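Local structure of coat protein (Sulfolobus turreted icosahedral virus, 2BBD) at residues 183-188 with 306-311; 212-217 with 271-276; 80-85 with 114-119; 202-207 with 292-297. The protein probably builds the capsid shell of an archaeal virus as its major coat protein, with a fold that relates it to capsid proteins of bacterial and eukaryotic viruses. All blocks are in the same frame, centred on the assembly; numbering follows the deposited sequence.

In the fold
Contacts 1, 2 and 4 all lie in the C-terminal jelly roll. Contacts 1 and 2 belong to one sheet, where strands 303-313 and 210-219 are neighbours; contact 4 belongs to the facing four-stranded sheet. Tyr309 and Gln214 from the first sheet meet Leu205 and Tyr295 from the second, so these three share one interior. Contact 3, helix 79-89 against strand 108-123, differs in being mainly side-chain packing, without a hydrogen bond across it. Contacts 2, 3 and 4 are buried, whereas contact 1 is only partly so although it lies, like contact 3, about 6 Å from the chain centre; contact 4 is buried even at about 18 Å. Charge pairing across the segments appears in contact 2.

Contact 1: 183-188 with 306-311; sequences PKVIEI and YSLYVS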
# COMPACT_ATOMS: atom_id res chain seq x y z
N PRO A 183 2.81 -2.34 -11.74
CA PRO A 183 2.01 -2.34 -10.52
C PRO A 183 1.04 -1.16 -10.54
O PRO A 183 1.35 -0.11 -11.09
CB PRO A 183 3.06 -2.23 -9.42
CG PRO A 183 4.16 -1.45 -10.08
CD PRO A 183 4.23 -2.10 -11.44
N LYS A 184 -0.15 -1.37 -9.98
CA LYS A 184 -1.17 -0.33 -9.88
C LYS A 184 -1.77 -0.46 -8.48
O LYS A 184 -2.87 -0.99 -8.30
CB LYS A 184 -2.25 -0.53 -10.95
CG LYS A 184 -3.25 0.61 -11.03
CD LYS A 184 -4.37 0.28 -12.01
CE LYS A 184 -5.33 1.44 -12.19
NZ LYS A 184 -4.68 2.61 -12.85
N VAL A 185 -1.02 0.02 -7.50
CA VAL A 185 -1.41 -0.04 -6.09
C VAL A 185 -2.09 1.25 -5.66
O VAL A 185 -1.43 2.26 -5.41
CB VAL A 185 -0.16 -0.31 -5.24
CG1 VAL A 185 -0.53 -0.46 -3.78
CG2 VAL A 185 0.54 -1.56 -5.76
N ILE A 186 -3.41 1.21 -5.57
CA ILE A 186 -4.19 2.39 -5.24
C ILE A 186 -5.07 2.22 -4.01
O ILE A 186 -5.70 1.17 -3.83
CB ILE A 186 -5.11 2.78 -6.42
CG1 ILE A 186 -4.33 2.80 -7.74
CG2 ILE A 186 -5.75 4.13 -6.14
CD1 ILE A 186 -3.23 3.86 -7.82
N GLU A 187 -5.12 3.25 -3.17
CA GLU A 187 -5.96 3.19 -1.98
C GLU A 187 -7.22 4.00 -2.25
O GLU A 187 -7.15 5.17 -2.64
CB GLU A 187 -5.23 3.74 -0.75
CG GLU A 187 -5.91 3.37 0.55
CD GLU A 187 -5.18 3.85 1.78
OE1 GLU A 187 -5.18 3.13 2.79
OE2 GLU A 187 -4.60 4.95 1.74
N ILE A 188 -8.38 3.38 -2.03
CA ILE A 188 -9.66 4.03 -2.25
C ILE A 188 -10.52 4.00 -1.00
O ILE A 188 -10.81 2.93 -0.45
CB ILE A 188 -10.44 3.34 -3.39
CG1 ILE A 188 -9.56 3.27 -4.64
CG2 ILE A 188 -11.73 4.11 -3.68
CD1 ILE A 188 -10.19 2.51 -5.78
N TYR A 306 -11.34 1.96 4.39
CA TYR A 306 -10.22 2.18 3.49
C TYR A 306 -9.78 0.89 2.84
O TYR A 306 -9.52 -0.10 3.50
CB TYR A 306 -9.07 2.80 4.27
CG TYR A 306 -9.45 4.15 4.79
CD1 TYR A 306 -9.40 5.27 3.96
CD2 TYR A 306 -9.93 4.30 6.09
CE1 TYR A 306 -9.83 6.50 4.41
CE2 TYR A 306 -10.36 5.52 6.55
CZ TYR A 306 -10.31 6.62 5.71
OH TYR A 306 -10.77 7.84 6.17
N SER A 307 -9.71 0.93 1.51
CA SER A 307 -9.31 -0.23 0.74
C SER A 307 -8.06 0.05 -0.09
O SER A 307 -8.06 0.89 -1.00
CB SER A 307 -10.46 -0.64 -0.18
OG SER A 307 -10.08 -1.72 -1.01
N LEU A 308 -6.98 -0.66 0.23
CA LEU A 308 -5.72 -0.51 -0.50
C LEU A 308 -5.60 -1.72 -1.42
O LEU A 308 -5.40 -2.86 -0.97
CB LEU A 308 -4.54 -0.45 0.48
CG LEU A 308 -3.17 -0.08 -0.11
CD1 LEU A 308 -2.23 0.32 1.01
CD2 LEU A 308 -2.60 -1.25 -0.88
N TYR A 309 -5.72 -1.46 -2.72
CA TYR A 309 -5.64 -2.50 -3.74
C TYR A 309 -4.26 -2.78 -4.30
O TYR A 309 -3.63 -1.92 -4.92
CB TYR A 309 -6.55 -2.15 -4.90
CG TYR A 309 -8.01 -2.16 -4.54
CD1 TYR A 309 -8.67 -3.37 -4.32
CD2 TYR A 309 -8.73 -0.98 -4.44
CE1 TYR A 309 -10.03 -3.39 -4.03
CE2 TYR A 309 -10.08 -0.99 -4.15
CZ TYR A 309 -10.72 -2.19 -3.95
OH TYR A 309 -12.06 -2.20 -3.68
N VAL A 310 -3.77 -3.99 -4.07
CA VAL A 310 -2.49 -4.36 -4.62
C VAL A 310 -2.81 -5.04 -5.95
O VAL A 310 -3.09 -6.23 -5.99
CB VAL A 310 -1.72 -5.31 -3.70
CG1 VAL A 310 -0.42 -5.71 -4.36
CG2 VAL A 310 -1.44 -4.64 -2.36
N SER A 311 -2.80 -4.25 -7.02
CA SER A 311 -3.11 -4.74 -8.36
C SER A 311 -1.98 -4.42 -9.35
O SER A 311 -1.03 -3.70 -9.03
CB SER A 311 -4.40 -4.09 -8.86
OG SER A 311 -5.50 -4.36 -8.00
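Glu187 and Leu308 lie directly opposite each other as a non-hydrogen-bonded pair of two antiparallel strands, with their CA atoms 4.0 Å apart. The hydrogen-bonded pairs flank them. Ile188 and Ser307 exchange two backbone bonds, Ile188 N to Ser307 O at 2.7 Å and Ser307 N to Ile188 O at 3.0 Å. Next along, Tyr309 N gives a bond of 2.9 Å to Ile186 O, whereas the return bond from Ile186 N to Tyr309 O is weak.

The side chain of Glu187 can be followed outward from the strand. Its CB stands beside Ser307 O, and CG, turned anti to the backbone N (chi1 -165°), comes within 3.6 Å of the same oxygen and 4.1 Å of Leu308 CB. From CG the chain runs on extended, carrying OE1 past Tyr306 CB. The carboxylate is gripped at both oxygens: OE1 is hydrogen-bonded to Tyr217 and OE2 to Ser78, which would fix its rotation. On this same face, Val185 CG1 meets Leu308 CD2 at 3.6 Å, and the Leu308 side chain reaches on to helix 79-89.

On the other face, Ile188 CD1 approaches Tyr309 CE2 at 3.9 Å, coming obliquely to the ring, while Ile186 O lies at the ring edge. Tyr309 also packs on Tyr295 of the facing sheet. This pairing of the first and last strands of the C-terminal jelly roll, 182-193 with 303-313, belongs to its BIDG sheet, which strand 72-78 extends beyond 182-193.

Contact 2: 212-217 with 271-276; sequences KRQLVY and AIIDFR
The D-G strand pair of the C-terminal jelly roll is joined here, at the margin of its sheet, with strand 270-284 outermost within the chain. Gln214 and Ile273 form a hydrogen-bonded pair, Ile273 N reaching Gln214 O at 2.7 Å and Gln214 N reaching Ile273 O at 2.9 Å. Val216 and Ala271 pair likewise. Beyond Asp274 the chain turns into a 3-10 segment, yet Phe275 N still bonds to Lys212 O at 3.2 Å, and a water links that carbonyl to Arg276 N.

Arg213 and Asp274 run side by side on one face, and a salt bridge of 3.1 Å joins Arg213 NE to Asp274 OD2, the two charged planes 69° apart. A bend at chi3 (54°) turns NE toward OD2, which the guanidinium meets obliquely; Asp274 OD1 is bonded to Tyr261. On the opposite face, Gln214 CB packs on Phe275 CZ at 3.6 Å, and the Gln214 amide, 19° from the ring plane, is held by Tyr233 at NE2 and Ser307 at OE1.

Lys212 and Arg213 form a classic beta bulge opposite Val310 of strand 303-313. Helix 79-89 packs on the face carrying Arg213, Leu215 and Ile272; helix 250-261 meets that face through Tyr261 and also reaches Ala271.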
# COMPACT_ATOMS: atom_id res chain seq x y z
N LYS A 212 -4.59 -8.58 -7.08
CA LYS A 212 -3.85 -9.63 -6.39
C LYS A 212 -4.36 -9.73 -4.96
O LYS A 212 -4.78 -10.80 -4.52
CB LYS A 212 -2.35 -9.32 -6.42
CG LYS A 212 -1.51 -10.35 -5.70
CD LYS A 212 -0.02 -10.03 -5.82
CE LYS A 212 0.81 -11.01 -5.01
NZ LYS A 212 2.24 -10.60 -4.93
N ARG A 213 -4.34 -8.63 -4.22
CA ARG A 213 -4.83 -8.66 -2.86
C ARG A 213 -5.40 -7.32 -2.43
O ARG A 213 -5.02 -6.26 -2.96
CB ARG A 213 -3.73 -9.10 -1.89
CG ARG A 213 -2.57 -8.15 -1.78
CD ARG A 213 -1.47 -8.77 -0.95
NE ARG A 213 -1.10 -10.08 -1.49
CZ ARG A 213 0.10 -10.63 -1.36
NH1 ARG A 213 1.06 -9.99 -0.70
NH2 ARG A 213 0.34 -11.82 -1.90
N GLN A 214 -6.32 -7.37 -1.48
CA GLN A 214 -6.96 -6.17 -0.98
C GLN A 214 -6.80 -6.03 0.52
O GLN A 214 -7.15 -6.94 1.28
CB GLN A 214 -8.44 -6.21 -1.33
CG GLN A 214 -9.22 -4.97 -0.92
CD GLN A 214 -10.71 -5.19 -0.99
OE1 GLN A 214 -11.50 -4.24 -0.91
NE2 GLN A 214 -11.11 -6.45 -1.12
N LEU A 215 -6.26 -4.89 0.94
CA LEU A 215 -6.10 -4.60 2.35
C LEU A 215 -7.26 -3.71 2.74
O LEU A 215 -7.48 -2.67 2.13
CB LEU A 215 -4.79 -3.87 2.64
CG LEU A 215 -4.77 -3.19 4.02
CD1 LEU A 215 -4.95 -4.23 5.13
CD2 LEU A 215 -3.45 -2.42 4.21
N VAL A 216 -8.01 -4.13 3.75
CA VAL A 216 -9.14 -3.35 4.21
C VAL A 216 -9.00 -3.04 5.68
O VAL A 216 -8.72 -3.93 6.48
CB VAL A 216 -10.48 -4.09 4.02
CG1 VAL A 216 -11.63 -3.21 4.51
CG2 VAL A 216 -10.66 -4.50 2.56
N TYR A 217 -9.18 -1.78 6.04
CA TYR A 217 -9.14 -1.39 7.44
C TYR A 217 -10.24 -0.38 7.66
O TYR A 217 -10.61 0.37 6.76
CB TYR A 217 -7.78 -0.86 7.88
CG TYR A 217 -7.26 0.34 7.13
CD1 TYR A 217 -6.63 0.19 5.90
CD2 TYR A 217 -7.34 1.62 7.68
CE1 TYR A 217 -6.08 1.29 5.23
CE2 TYR A 217 -6.79 2.73 7.02
CZ TYR A 217 -6.16 2.55 5.80
OH TYR A 217 -5.60 3.63 5.15
N ALA A 271 -7.75 -6.33 7.68
CA ALA A 271 -7.65 -7.67 7.09
C ALA A 271 -7.26 -7.62 5.61
O ALA A 271 -7.51 -6.63 4.92
CB ALA A 271 -8.97 -8.43 7.27
N ILE A 272 -6.63 -8.68 5.14
CA ILE A 272 -6.22 -8.77 3.75
C ILE A 272 -6.94 -9.91 3.02
O ILE A 272 -7.07 -11.02 3.55
CB ILE A 272 -4.72 -9.01 3.62
CG1 ILE A 272 -3.95 -7.76 4.08
CG2 ILE A 272 -4.38 -9.37 2.18
CD1 ILE A 272 -2.44 -7.94 4.15
N ILE A 273 -7.41 -9.61 1.82
CA ILE A 273 -8.09 -10.60 0.99
C ILE A 273 -7.18 -10.99 -0.16
O ILE A 273 -6.99 -10.21 -1.09
CB ILE A 273 -9.39 -10.05 0.34
CG1 ILE A 273 -10.44 -9.76 1.41
CG2 ILE A 273 -9.91 -11.05 -0.68
CD1 ILE A 273 -10.22 -8.44 2.11
N ASP A 274 -6.61 -12.18 -0.09
CA ASP A 274 -5.77 -12.66 -1.18
C ASP A 274 -6.71 -13.35 -2.15
O ASP A 274 -7.15 -14.48 -1.91
CB ASP A 274 -4.71 -13.64 -0.68
CG ASP A 274 -3.63 -12.95 0.15
OD1 ASP A 274 -3.78 -12.85 1.38
OD2 ASP A 274 -2.63 -12.51 -0.45
N PHE A 275 -7.03 -12.66 -3.24
CA PHE A 275 -7.95 -13.16 -4.24
C PHE A 275 -7.67 -14.56 -4.79
O PHE A 275 -8.61 -15.33 -5.00
CB PHE A 275 -8.06 -12.14 -5.38
CG PHE A 275 -8.62 -10.81 -4.93
CD1 PHE A 275 -9.94 -10.70 -4.51
CD2 PHE A 275 -7.81 -9.68 -4.89
CE1 PHE A 275 -10.46 -9.48 -4.06
CE2 PHE A 275 -8.30 -8.45 -4.44
CZ PHE A 275 -9.64 -8.35 -4.02
N ARG A 276 -6.41 -14.91 -5.02
CA ARG A 276 -6.09 -16.23 -5.55
C ARG A 276 -6.60 -17.34 -4.64
O ARG A 276 -6.71 -18.49 -5.06
CB ARG A 276 -4.59 -16.40 -5.76
CG ARG A 276 -3.79 -16.37 -4.48
CD ARG A 276 -2.36 -16.84 -4.71
NE ARG A 276 -1.54 -16.67 -3.52
CZ ARG A 276 -1.86 -17.13 -2.31
NH1 ARG A 276 -2.99 -17.80 -2.11
NH2 ARG A 276 -1.04 -16.92 -1.28
O HOH W 1 -4.36 -13.19 -5.36

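Contact 3: 80-85 with 114-119; sequences TGLGIL and VMWEFD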
# COMPACT_ATOMS: atom_id res chain seq x y z
N THR A 80 -0.38 5.30 6.14
CA THR A 80 -1.05 4.32 7.00
C THR A 80 -1.30 2.98 6.29
O THR A 80 -0.88 1.93 6.77
CB THR A 80 -2.41 4.86 7.51
OG1 THR A 80 -2.19 5.92 8.45
CG2 THR A 80 -3.20 3.74 8.18
N GLY A 81 -1.98 3.04 5.15
CA GLY A 81 -2.29 1.83 4.41
C GLY A 81 -1.08 1.04 3.95
O GLY A 81 -1.04 -0.20 4.10
N LEU A 82 -0.10 1.72 3.37
CA LEU A 82 1.10 1.04 2.90
C LEU A 82 1.86 0.45 4.09
O LEU A 82 2.47 -0.62 3.97
CB LEU A 82 2.00 2.01 2.12
CG LEU A 82 3.24 1.40 1.45
CD1 LEU A 82 2.82 0.28 0.49
CD2 LEU A 82 4.00 2.50 0.68
N GLY A 83 1.80 1.16 5.22
CA GLY A 83 2.47 0.72 6.44
C GLY A 83 1.84 -0.55 6.98
O GLY A 83 2.52 -1.48 7.41
N ILE A 84 0.51 -0.61 6.95
CA ILE A 84 -0.17 -1.80 7.43
C ILE A 84 0.15 -2.95 6.46
O ILE A 84 0.32 -4.09 6.88
CB ILE A 84 -1.70 -1.55 7.54
CG1 ILE A 84 -1.96 -0.55 8.67
CG2 ILE A 84 -2.45 -2.85 7.82
CD1 ILE A 84 -3.36 0.03 8.70
N LEU A 85 0.26 -2.65 5.17
CA LEU A 85 0.60 -3.68 4.20
C LEU A 85 2.01 -4.20 4.52
O LEU A 85 2.27 -5.40 4.43
CB LEU A 85 0.56 -3.13 2.77
CG LEU A 85 0.82 -4.16 1.66
CD1 LEU A 85 -0.30 -5.20 1.66
CD2 LEU A 85 0.88 -3.47 0.29
N VAL A 114 10.93 4.26 10.64
CA VAL A 114 9.78 3.72 9.94
C VAL A 114 10.16 3.38 8.50
O VAL A 114 10.82 4.17 7.81
CB VAL A 114 8.62 4.74 9.93
CG1 VAL A 114 7.34 4.09 9.40
CG2 VAL A 114 8.41 5.31 11.34
N MSE A 115 9.72 2.22 8.03
CA MSE A 115 10.04 1.80 6.67
C MSE A 115 8.82 1.45 5.82
O MSE A 115 7.80 0.95 6.33
CB MSE A 115 10.97 0.59 6.71
CG MSE A 115 11.52 0.21 5.35
SE MSE A 115 12.57 -1.40 5.39
CE MSE A 115 14.26 -0.66 5.97
N TRP A 116 8.94 1.74 4.53
CA TRP A 116 7.91 1.44 3.53
C TRP A 116 8.65 1.02 2.27
O TRP A 116 9.72 1.54 1.98
CB TRP A 116 7.09 2.67 3.16
CG TRP A 116 6.26 3.27 4.23
CD1 TRP A 116 4.95 3.03 4.49
CD2 TRP A 116 6.65 4.34 5.10
NE1 TRP A 116 4.48 3.89 5.45
CE2 TRP A 116 5.51 4.71 5.84
CE3 TRP A 116 7.85 5.02 5.32
CZ2 TRP A 116 5.53 5.74 6.79
CZ3 TRP A 116 7.87 6.05 6.27
CH2 TRP A 116 6.71 6.40 6.98
N GLU A 117 8.07 0.08 1.53
CA GLU A 117 8.68 -0.36 0.29
C GLU A 117 7.65 -0.36 -0.82
O GLU A 117 6.46 -0.59 -0.58
CB GLU A 117 9.26 -1.77 0.42
CG GLU A 117 10.42 -1.87 1.38
CD GLU A 117 11.22 -3.15 1.21
OE1 GLU A 117 10.61 -4.23 1.04
OE2 GLU A 117 12.47 -3.07 1.25
N PHE A 118 8.12 -0.09 -2.03
CA PHE A 118 7.27 -0.06 -3.21
C PHE A 118 7.80 -1.13 -4.16
O PHE A 118 8.94 -1.09 -4.61
CB PHE A 118 7.34 1.31 -3.90
CG PHE A 118 6.95 2.46 -3.01
CD1 PHE A 118 7.81 2.93 -2.03
CD2 PHE A 118 5.69 3.04 -3.12
CE1 PHE A 118 7.43 3.96 -1.16
CE2 PHE A 118 5.29 4.07 -2.27
CZ PHE A 118 6.17 4.53 -1.28
N ASP A 119 6.96 -2.12 -4.43
CA ASP A 119 7.33 -3.19 -5.33
C ASP A 119 6.94 -2.72 -6.73
O ASP A 119 5.77 -2.48 -7.00
CB ASP A 119 6.59 -4.47 -4.93
CG ASP A 119 6.97 -5.66 -5.80
OD1 ASP A 119 6.55 -6.78 -5.45
OD2 ASP A 119 7.67 -5.48 -6.82
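Leu82 projects from the helix toward the strand and fits between the side chains of Trp116 and Phe118 of strand 108-123. The helix segment crosses the strand segment almost at a right angle (88°), with the axes 8.1 Å apart, so one turn of helix meets the strand.

With CG swung away from the backbone N (chi1 -174°), the leucine fork opens over the strand and its two methyls part company. CD2 sits over a face of the Phe118 ring, 3.9 Å from the centroid, in a CH-pi contact; its nearest ring atoms are CZ and CE2, both at 3.6 Å. The other methyl, CD1, comes no nearer to the strand than Glu117 O, 3.9 Å away. The stem of the leucine meets the indole instead: CB and CG both stand 3.9 Å from Trp116 CD1, in an oblique approach.

Strand alternation puts Trp116 and Phe118 on the same side; in both, CG lies anti to the carbonyl carbon, and this torsion brings the Phe118 ring, whose CB does not itself point at the helix, up to Leu82. Beside the leucine, Gly83 N meets the indole edge, 3.7 Å from Trp116 CD1, and here the ring lies directly against the helix backbone. Trp116 NE1 is hydrogen-bonded to Gly79 O, which ties the indole to the start of helix 79-89. Phe64 of strand 61-68 meets both aromatic rings edge-to-face.

The attachment is therefore mainly apolar, without a hydrogen bond between the two segments, and the buried indole N-H is satisfied by the helix's first residue.

Contact 4: 202-207 with 292-297; sequences VAYLQP and SIEYDL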
# COMPACT_ATOMS: atom_id res chain seq x y z
N VAL A 202 -19.95 -1.55 -0.14
CA VAL A 202 -18.94 -0.54 0.15
C VAL A 202 -18.54 0.12 -1.17
O VAL A 202 -18.70 1.33 -1.34
CB VAL A 202 -17.70 -1.17 0.80
CG1 VAL A 202 -16.69 -0.08 1.13
CG2 VAL A 202 -18.10 -1.94 2.06
N ALA A 203 -18.04 -0.67 -2.11
CA ALA A 203 -17.62 -0.16 -3.42
C ALA A 203 -17.52 -1.26 -4.47
O ALA A 203 -17.57 -2.45 -4.15
CB ALA A 203 -16.26 0.55 -3.29
N TYR A 204 -17.39 -0.85 -5.73
CA TYR A 204 -17.22 -1.78 -6.84
C TYR A 204 -15.75 -1.76 -7.21
O TYR A 204 -15.10 -0.72 -7.08
CB TYR A 204 -18.03 -1.34 -8.06
CG TYR A 204 -19.54 -1.41 -7.90
CD1 TYR A 204 -20.21 -2.63 -7.88
CD2 TYR A 204 -20.28 -0.24 -7.76
CE1 TYR A 204 -21.60 -2.68 -7.73
CE2 TYR A 204 -21.66 -0.28 -7.61
CZ TYR A 204 -22.31 -1.50 -7.59
OH TYR A 204 -23.68 -1.52 -7.42
N LEU A 205 -15.22 -2.89 -7.64
CA LEU A 205 -13.82 -2.93 -8.06
C LEU A 205 -13.83 -2.47 -9.51
O LEU A 205 -14.61 -2.98 -10.32
CB LEU A 205 -13.25 -4.35 -8.00
CG LEU A 205 -13.39 -5.18 -6.72
CD1 LEU A 205 -12.33 -6.26 -6.75
CD2 LEU A 205 -13.24 -4.30 -5.49
N GLN A 206 -12.99 -1.51 -9.85
CA GLN A 206 -12.96 -1.04 -11.23
C GLN A 206 -12.24 -2.03 -12.12
O GLN A 206 -11.29 -2.69 -11.69
CB GLN A 206 -12.28 0.32 -11.33
CG GLN A 206 -10.87 0.32 -10.81
CD GLN A 206 -10.23 1.69 -10.91
OE1 GLN A 206 -9.89 2.16 -12.00
NE2 GLN A 206 -10.09 2.35 -9.77
N PRO A 207 -12.68 -2.16 -13.37
CA PRO A 207 -12.04 -3.09 -14.29
C PRO A 207 -10.80 -2.39 -14.87
O PRO A 207 -10.54 -1.23 -14.56
CB PRO A 207 -13.11 -3.32 -15.34
CG PRO A 207 -13.74 -1.96 -15.44
CD PRO A 207 -13.88 -1.55 -13.98
N SER A 292 -19.44 -4.59 -11.67
CA SER A 292 -19.84 -5.99 -11.70
C SER A 292 -19.45 -6.77 -10.46
O SER A 292 -20.04 -7.80 -10.14
CB SER A 292 -19.25 -6.66 -12.95
OG SER A 292 -19.74 -6.02 -14.12
N ILE A 293 -18.43 -6.29 -9.75
CA ILE A 293 -17.99 -6.95 -8.54
C ILE A 293 -17.83 -5.90 -7.44
O ILE A 293 -17.17 -4.88 -7.63
CB ILE A 293 -16.65 -7.69 -8.75
CG1 ILE A 293 -16.76 -8.61 -9.97
CG2 ILE A 293 -16.32 -8.52 -7.52
CD1 ILE A 293 -15.51 -9.44 -10.26
N GLU A 294 -18.45 -6.17 -6.30
CA GLU A 294 -18.42 -5.27 -5.15
C GLU A 294 -17.88 -5.99 -3.93
O GLU A 294 -17.89 -7.22 -3.86
CB GLU A 294 -19.85 -4.81 -4.83
CG GLU A 294 -20.82 -5.99 -4.66
CD GLU A 294 -22.15 -5.62 -4.02
OE1 GLU A 294 -22.63 -4.48 -4.22
OE2 GLU A 294 -22.73 -6.49 -3.33
N TYR A 295 -17.39 -5.22 -2.96
CA TYR A 295 -16.95 -5.81 -1.71
C TYR A 295 -17.88 -5.16 -0.68
O TYR A 295 -18.17 -3.96 -0.76
CB TYR A 295 -15.46 -5.57 -1.44
CG TYR A 295 -15.05 -4.24 -0.84
CD1 TYR A 295 -15.04 -4.05 0.53
CD2 TYR A 295 -14.59 -3.20 -1.65
CE1 TYR A 295 -14.59 -2.86 1.09
CE2 TYR A 295 -14.13 -2.01 -1.11
CZ TYR A 295 -14.13 -1.84 0.26
OH TYR A 295 -13.69 -0.66 0.80
N ASP A 296 -18.37 -5.97 0.25
CA ASP A 296 -19.31 -5.52 1.27
C ASP A 296 -18.82 -5.82 2.68
O ASP A 296 -18.07 -6.77 2.90
CB ASP A 296 -20.66 -6.21 1.07
CG ASP A 296 -21.10 -6.22 -0.39
OD1 ASP A 296 -21.68 -7.24 -0.82
OD2 ASP A 296 -20.89 -5.22 -1.10
N LEU A 297 -19.27 -5.01 3.63
CA LEU A 297 -18.89 -5.21 5.01
C LEU A 297 -20.06 -5.11 5.98
O LEU A 297 -21.05 -4.43 5.72
CB LEU A 297 -17.82 -4.20 5.42
CG LEU A 297 -16.44 -4.22 4.74
CD1 LEU A 297 -15.62 -3.04 5.26
CD2 LEU A 297 -15.73 -5.55 5.01
O HOH W 2 -16.81 -4.46 -11.18
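Strand segments 202-204 and 293-297 run antiparallel (169°), with their axes 4.8 Å apart. A classic beta bulge interrupts the pairing, Val202 and Ala203 together facing Tyr295. Around it, Tyr295 N donates to Ala203 O at 3.0 Å and Val202 N donates to Tyr295 O at 3.1 Å. Further along, Leu205 N bonds to Ile293 O at 2.8 Å, and a water spans Leu205 O and Ser292 N.

The side chains meet chiefly where Val202 lies against the Tyr295 ring. CG of the tyrosine is lodged between the backbone N and the carbonyl carbon (chi1 82°), folding the ring under the bulged strand, so that Val202 CB lies over one face, 3.8 Å from the centroid, in a CH-pi contact. Val202 CG1 is pressed against the phenol end, 3.2 Å from Tyr295 CZ, while CG2 turns instead to Leu297 CG at 3.9 Å. Ala203 CB touches CE2 of the same ring.

On the other face, Tyr204 CD1 packs against Glu294 CB at 3.8 Å, and Ile293 O lies in the plane of the Tyr204 ring at its edge. Glu294 OE1 is hydrogen-bonded to His201.

This pairing of strands C and H has two chemistries: an apolar face turned inward, where Tyr295 reaches Tyr309 and Ser307 of the facing sheet, and a more polar face, where, within 292-297, Glu294 OE2 lies close to the Asp296 carboxylate, which may raise the proton affinity of one of them.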